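Local structure of putative hyaluronoglucosaminidase (Clostridium perfringens, 6PWI) at residues 59-64 / 105-110; 471-476 / 528-533. The protein probably hydrolyses terminal N-acetylhexosamine residues from glycans, as a family 84 glycoside hydrolase of which this chain holds the N-terminal, catalytic and helical parts. One frame throughout, in Å; residues are numbered along the deposited sequence.

Contact 1 (59-64 / 105-110)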
loop_
_atom_site.group_PDB
_atom_site.type_symbol
_atom_site.label_atom_id
_atom_site.label_comp_id
_atom_site.label_asym_id
_atom_site.label_seq_id
_atom_site.Cartn_x
_atom_site.Cartn_y
_atom_site.Cartn_z
ATOM N N VAL A 59 -31.293 4.658 7.103
ATOM C CA VAL A 59 -31.658 5.947 6.544
ATOM C C VAL A 59 -30.460 6.506 5.782
ATOM O O VAL A 59 -29.442 6.823 6.387
ATOM C CB VAL A 59 -32.105 6.918 7.654
ATOM C CG1 VAL A 59 -32.490 8.283 7.103
ATOM C CG2 VAL A 59 -33.221 6.330 8.506
ATOM N N PHE A 60 -30.593 6.623 4.458
ATOM C CA PHE A 60 -29.587 7.290 3.650
ATOM C C PHE A 60 -30.112 8.652 3.205
ATOM O O PHE A 60 -31.214 8.755 2.679
ATOM C CB PHE A 60 -29.301 6.521 2.359
ATOM C CG PHE A 60 -28.834 5.094 2.507
ATOM C CD1 PHE A 60 -27.613 4.798 3.094
ATOM C CD2 PHE A 60 -29.596 4.051 1.999
ATOM C CE1 PHE A 60 -27.184 3.483 3.206
ATOM C CE2 PHE A 60 -29.159 2.739 2.101
ATOM C CZ PHE A 60 -27.957 2.459 2.707
ATOM N N GLU A 61 -29.296 9.690 3.385
ATOM C CA GLU A 61 -29.584 10.981 2.791
ATOM C C GLU A 61 -29.449 10.869 1.277
ATOM O O GLU A 61 -28.874 9.911 0.772
ATOM C CB GLU A 61 -28.614 12.032 3.318
ATOM C CG GLU A 61 -28.902 12.445 4.744
ATOM C CD GLU A 61 -28.170 13.715 5.135
ATOM O OE1 GLU A 61 -27.378 14.212 4.308
ATOM O OE2 GLU A 61 -28.398 14.204 6.261
ATOM N N GLU A 62 -29.956 11.883 0.572
ATOM C CA GLU A 62 -30.042 11.909 -0.880
ATOM C C GLU A 62 -28.654 12.020 -1.514
ATOM O O GLU A 62 -28.474 11.620 -2.662
ATOM C CB GLU A 62 -30.962 13.051 -1.325
ATOM C CG GLU A 62 -32.421 12.822 -0.973
ATOM C CD GLU A 62 -33.096 11.685 -1.725
ATOM O OE1 GLU A 62 -32.845 11.554 -2.940
ATOM O OE2 GLU A 62 -33.874 10.932 -1.100
ATOM N N GLY A 63 -27.683 12.557 -0.767
ATOM C CA GLY A 63 -26.340 12.776 -1.282
ATOM C C GLY A 63 -25.461 11.521 -1.293
ATOM O O GLY A 63 -24.373 11.546 -1.870
ATOM N N ILE A 64 -25.933 10.441 -0.650
ATOM C CA ILE A 64 -25.185 9.200 -0.503
ATOM C C ILE A 64 -25.330 8.372 -1.784
ATOM O O ILE A 64 -26.448 8.116 -2.233
ATOM C CB ILE A 64 -25.662 8.448 0.761
ATOM C CG1 ILE A 64 -25.578 9.300 2.036
ATOM C CG2 ILE A 64 -24.959 7.110 0.920
ATOM C CD1 ILE A 64 -24.247 9.983 2.278
ATOM N N GLY A 105 -30.247 17.494 5.525
ATOM C CA GLY A 105 -30.970 16.240 5.451
ATOM C C GLY A 105 -31.223 15.680 6.847
ATOM O O GLY A 105 -30.784 16.249 7.851
ATOM N N VAL A 106 -31.932 14.549 6.882
ATOM C CA VAL A 106 -32.374 13.927 8.119
ATOM C C VAL A 106 -31.173 13.675 9.030
ATOM O O VAL A 106 -31.235 13.955 10.228
ATOM C CB VAL A 106 -33.160 12.633 7.828
ATOM C CG1 VAL A 106 -33.525 11.886 9.104
ATOM C CG2 VAL A 106 -34.397 12.911 6.985
ATOM N N VAL A 107 -30.076 13.168 8.454
ATOM C CA VAL A 107 -28.931 12.757 9.251
ATOM C C VAL A 107 -28.137 13.985 9.693
ATOM O O VAL A 107 -27.645 14.030 10.819
ATOM C CB VAL A 107 -28.045 11.731 8.520
ATOM C CG1 VAL A 107 -26.898 11.273 9.404
ATOM C CG2 VAL A 107 -28.852 10.542 8.021
ATOM N N ASP A 108 -28.016 14.976 8.803
ATOM C CA ASP A 108 -27.378 16.230 9.161
ATOM C C ASP A 108 -28.128 16.835 10.346
ATOM O O ASP A 108 -27.513 17.297 11.308
ATOM C CB ASP A 108 -27.282 17.184 7.965
ATOM C CG ASP A 108 -26.566 18.493 8.277
ATOM O OD1 ASP A 108 -25.612 18.474 9.084
ATOM O OD2 ASP A 108 -26.966 19.530 7.716
ATOM N N LYS A 109 -29.465 16.793 10.263
ATOM C CA LYS A 109 -30.350 17.326 11.285
ATOM C C LYS A 109 -30.100 16.616 12.613
ATOM O O LYS A 109 -29.963 17.268 13.647
ATOM C CB LYS A 109 -31.803 17.158 10.833
ATOM C CG LYS A 109 -32.829 17.949 11.626
ATOM C CD LYS A 109 -34.121 18.154 10.866
ATOM C CE LYS A 109 -35.043 19.147 11.544
ATOM N NZ LYS A 109 -35.448 18.652 12.880
ATOM N N TYR A 110 -30.037 15.278 12.576
ATOM C CA TYR A 110 -29.824 14.491 13.782
ATOM C C TYR A 110 -28.543 14.933 14.492
ATOM O O TYR A 110 -28.531 15.041 15.713
ATOM C CB TYR A 110 -29.880 12.989 13.486
ATOM C CG TYR A 110 -29.265 12.125 14.559
ATOM C CD1 TYR A 110 -30.002 11.692 15.654
ATOM C CD2 TYR A 110 -27.929 11.754 14.486
ATOM C CE1 TYR A 110 -29.427 10.912 16.647
ATOM C CE2 TYR A 110 -27.338 10.980 15.470
ATOM C CZ TYR A 110 -28.090 10.560 16.552
ATOM O OH TYR A 110 -27.489 9.797 17.506
#
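In the N-terminal domain, of the glycosyl hydrolase family 20 domain 2 type, the carboxylate of E61 holds the start of helix 106-114 where strand 55-60 runs out. E61 OE2 accepts the backbone N-H of D108 at 2.7 Å, the N-H...O angle being 156° and the donor lying nearly along the C-O axis. V107 N is also close, 2.9 Å from E61 OE2. G105 occupies the N-cap position and, having no side chain, lets the carboxylate come close, its CA lying 3.8 Å from E61 CD. The side chain of E61 reaches the helix because it stays extended beyond CG (chi2 -166°). The other oxygen, OE1, is hydrogen-bonded to I100 N and S103 OG, so the carboxylate ties together the helix start, the end of strand 94-100 and the loop that follows. The positive end of the helix dipole would probably favour its charged form.

Apolar contacts flank this polar grip. The E61 CG methylene rests 3.8 Å from V107 CG2, and V59 CG1 meets V106 CG1 at 4.2 Å; V59 and V107 both also touch L97 on the adjacent parallel strand. Here a strand-end acid, remote in sequence, accepts a first-turn N-H of the helix beside a small cluster of valines, within an alpha/beta domain where a helix packs on a mixed sheet.

Contact 2 (471-476 / 528-533)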
loop_
_atom_site.group_PDB
_atom_site.type_symbol
_atom_site.label_atom_id
_atom_site.label_comp_id
_atom_site.label_asym_id
_atom_site.label_seq_id
_atom_site.Cartn_x
_atom_site.Cartn_y
_atom_site.Cartn_z
ATOM N N TYR A 471 4.037 -13.244 8.880
ATOM C CA TYR A 471 4.860 -12.347 9.674
ATOM C C TYR A 471 6.280 -12.906 9.818
ATOM O O TYR A 471 7.245 -12.167 9.652
ATOM C CB TYR A 471 4.190 -12.057 11.021
ATOM C CG TYR A 471 4.890 -11.041 11.893
ATOM C CD1 TYR A 471 5.546 -9.950 11.344
ATOM C CD2 TYR A 471 4.866 -11.152 13.276
ATOM C CE1 TYR A 471 6.171 -9.005 12.140
ATOM C CE2 TYR A 471 5.496 -10.222 14.090
ATOM C CZ TYR A 471 6.149 -9.142 13.518
ATOM O OH TYR A 471 6.765 -8.209 14.304
ATOM N N THR A 472 6.407 -14.208 10.119
ATOM C CA THR A 472 7.706 -14.869 10.165
ATOM C C THR A 472 8.468 -14.651 8.856
ATOM O O THR A 472 9.643 -14.285 8.893
ATOM C CB THR A 472 7.585 -16.363 10.486
ATOM O OG1 THR A 472 7.116 -16.515 11.825
ATOM C CG2 THR A 472 8.893 -17.103 10.326
ATOM N N PHE A 473 7.811 -14.860 7.703
ATOM C CA PHE A 473 8.491 -14.652 6.429
ATOM C C PHE A 473 8.918 -13.192 6.262
ATOM O O PHE A 473 10.002 -12.921 5.740
ATOM C CB PHE A 473 7.643 -15.069 5.223
ATOM C CG PHE A 473 7.086 -16.470 5.258
ATOM C CD1 PHE A 473 7.737 -17.486 5.943
ATOM C CD2 PHE A 473 5.918 -16.776 4.576
ATOM C CE1 PHE A 473 7.211 -18.769 5.973
ATOM C CE2 PHE A 473 5.396 -18.060 4.597
ATOM C CZ PHE A 473 6.045 -19.055 5.296
ATOM N N ALA A 474 8.060 -12.257 6.694
ATOM C CA ALA A 474 8.296 -10.845 6.440
ATOM C C ALA A 474 9.490 -10.359 7.255
ATOM O O ALA A 474 10.203 -9.452 6.827
ATOM C CB ALA A 474 7.057 -10.031 6.716
ATOM N N LYS A 475 9.701 -10.992 8.416
ATOM C CA LYS A 475 10.827 -10.707 9.295
ATOM C C LYS A 475 12.164 -10.904 8.581
ATOM O O LYS A 475 13.131 -10.238 8.938
ATOM C CB LYS A 475 10.786 -11.601 10.538
ATOM C CG LYS A 475 9.883 -11.110 11.656
ATOM C CD LYS A 475 9.537 -12.200 12.641
ATOM C CE LYS A 475 8.781 -11.689 13.846
ATOM N NZ LYS A 475 8.250 -12.817 14.649
ATOM N N HIS A 476 12.210 -11.817 7.596
ATOM C CA HIS A 476 13.461 -12.265 6.994
ATOM C C HIS A 476 13.519 -11.933 5.505
ATOM O O HIS A 476 14.433 -12.375 4.792
ATOM C CB HIS A 476 13.678 -13.763 7.248
ATOM C CG HIS A 476 13.614 -14.105 8.694
ATOM N ND1 HIS A 476 14.557 -13.647 9.598
ATOM C CD2 HIS A 476 12.717 -14.827 9.398
ATOM C CE1 HIS A 476 14.245 -14.077 10.805
ATOM N NE2 HIS A 476 13.113 -14.801 10.708
ATOM N N ASP A 528 9.059 -24.271 10.854
ATOM C CA ASP A 528 7.667 -24.663 11.016
ATOM C C ASP A 528 6.764 -23.760 10.176
ATOM O O ASP A 528 5.811 -24.230 9.556
ATOM C CB ASP A 528 7.251 -24.685 12.490
ATOM C CG ASP A 528 7.810 -25.872 13.265
ATOM O OD1 ASP A 528 8.129 -26.904 12.629
ATOM O OD2 ASP A 528 7.923 -25.756 14.506
ATOM N N ALA A 529 7.080 -22.461 10.166
ATOM C CA ALA A 529 6.325 -21.495 9.392
ATOM C C ALA A 529 6.357 -21.868 7.908
ATOM O O ALA A 529 5.336 -21.802 7.232
ATOM C CB ALA A 529 6.861 -20.106 9.648
ATOM N N THR A 530 7.524 -22.285 7.412
ATOM C CA THR A 530 7.673 -22.603 6.001
ATOM C C THR A 530 6.973 -23.919 5.663
ATOM O O THR A 530 6.741 -24.205 4.488
ATOM C CB THR A 530 9.145 -22.663 5.567
ATOM O OG1 THR A 530 9.745 -23.829 6.134
ATOM C CG2 THR A 530 9.931 -21.412 5.898
ATOM N N ASN A 531 6.658 -24.721 6.689
ATOM C CA ASN A 531 6.049 -26.026 6.476
ATOM C C ASN A 531 4.534 -25.976 6.690
ATOM O O ASN A 531 3.809 -26.803 6.146
ATOM C CB ASN A 531 6.729 -27.134 7.288
ATOM C CG ASN A 531 8.083 -27.549 6.744
ATOM O OD1 ASN A 531 8.325 -27.514 5.539
ATOM N ND2 ASN A 531 8.978 -27.940 7.629
ATOM N N ASN A 532 4.050 -24.995 7.458
ATOM C CA ASN A 532 2.644 -24.963 7.828
ATOM C C ASN A 532 1.866 -23.974 6.968
ATOM O O ASN A 532 0.635 -24.001 6.964
ATOM C CB ASN A 532 2.441 -24.611 9.306
ATOM C CG ASN A 532 3.013 -25.656 10.236
ATOM O OD1 ASN A 532 2.962 -26.842 9.932
ATOM N ND2 ASN A 532 3.560 -25.227 11.362
ATOM N N PHE A 533 2.587 -23.102 6.254
ATOM C CA PHE A 533 1.952 -21.961 5.612
ATOM C C PHE A 533 0.941 -22.415 4.559
ATOM O O PHE A 533 -0.215 -21.987 4.607
ATOM C CB PHE A 533 2.988 -20.992 5.043
ATOM C CG PHE A 533 2.400 -19.900 4.189
ATOM C CD1 PHE A 533 1.724 -18.832 4.763
ATOM C CD2 PHE A 533 2.525 -19.935 2.808
ATOM C CE1 PHE A 533 1.187 -17.821 3.976
ATOM C CE2 PHE A 533 1.983 -18.926 2.024
ATOM C CZ PHE A 533 1.314 -17.873 2.607
#
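T472 makes the first touch from helix 467-475, laying its methyl against A529 on helix 513-536. The distance from T472 CG2 to A529 CB is 3.7 Å, and the CA atoms of these two residues are the nearest pair between the segments, 6.8 Å apart. CG2 is anti to the backbone N, which places OG1 beside that N and lets the hydroxyl bond back to the carbonyl of E468, one turn earlier. The threonine thus offers carbon to the neighbouring helix while its polar group is satisfied within its own.

F473 follows and reaches farther, its ring extending across to A529, T530 and F533. F473 CE1 lies 3.9 Å from A529 CB and 3.8 Å from T530 CG2, the latter approaching the ring obliquely. At the rim, near the ring plane, F473 CZ comes to A529 O at 3.4 Å. The next corner, CE2, points onto one face of F533, offset toward the rim of that ring. This is a T-shaped (edge-to-face) stack, with centroids 5.2 Å apart and planes at 73°. CG of F533 is anti to its backbone N (chi1 171°), which swings the ring out beside F473. Helix 540-572 closes the cluster: V550 and L553 touch F473, and I546 touches F533.

The axes of the two short helical segments approach to 10.0 Å at a signed crossing angle of -133°, so they run roughly antiparallel but steeply inclined. No hydrogen bond joins the segments. An aromatic side chain bridging two helices, with small alanine and threonine side chains around it, is characteristic of the apolar core of an alpha-helical bundle, here in the helical region that follows the catalytic barrel.

How the contacts relate
Both contacts are buried, yet they serve separate parts of the chain: their centres lie about 48 Å apart, on opposite sides of its middle, and no atoms touch. Contact 1 belongs to the N-terminal alpha/beta domain and joins a strand end to a helix start; contact 2 lies in the C-terminal helical region and joins two helices. The chemistry follows this difference. Where a first-turn N-H needs an acceptor, contact 1 supplies a carboxylate, with valines alongside. Between helix flanks, contact 2 relies mainly on methyl groups and aromatic rings, with no hydrogen bond across. The closed eight-stranded barrel comes between them in sequence, and neither contact lies at the predicted proton donor, D299.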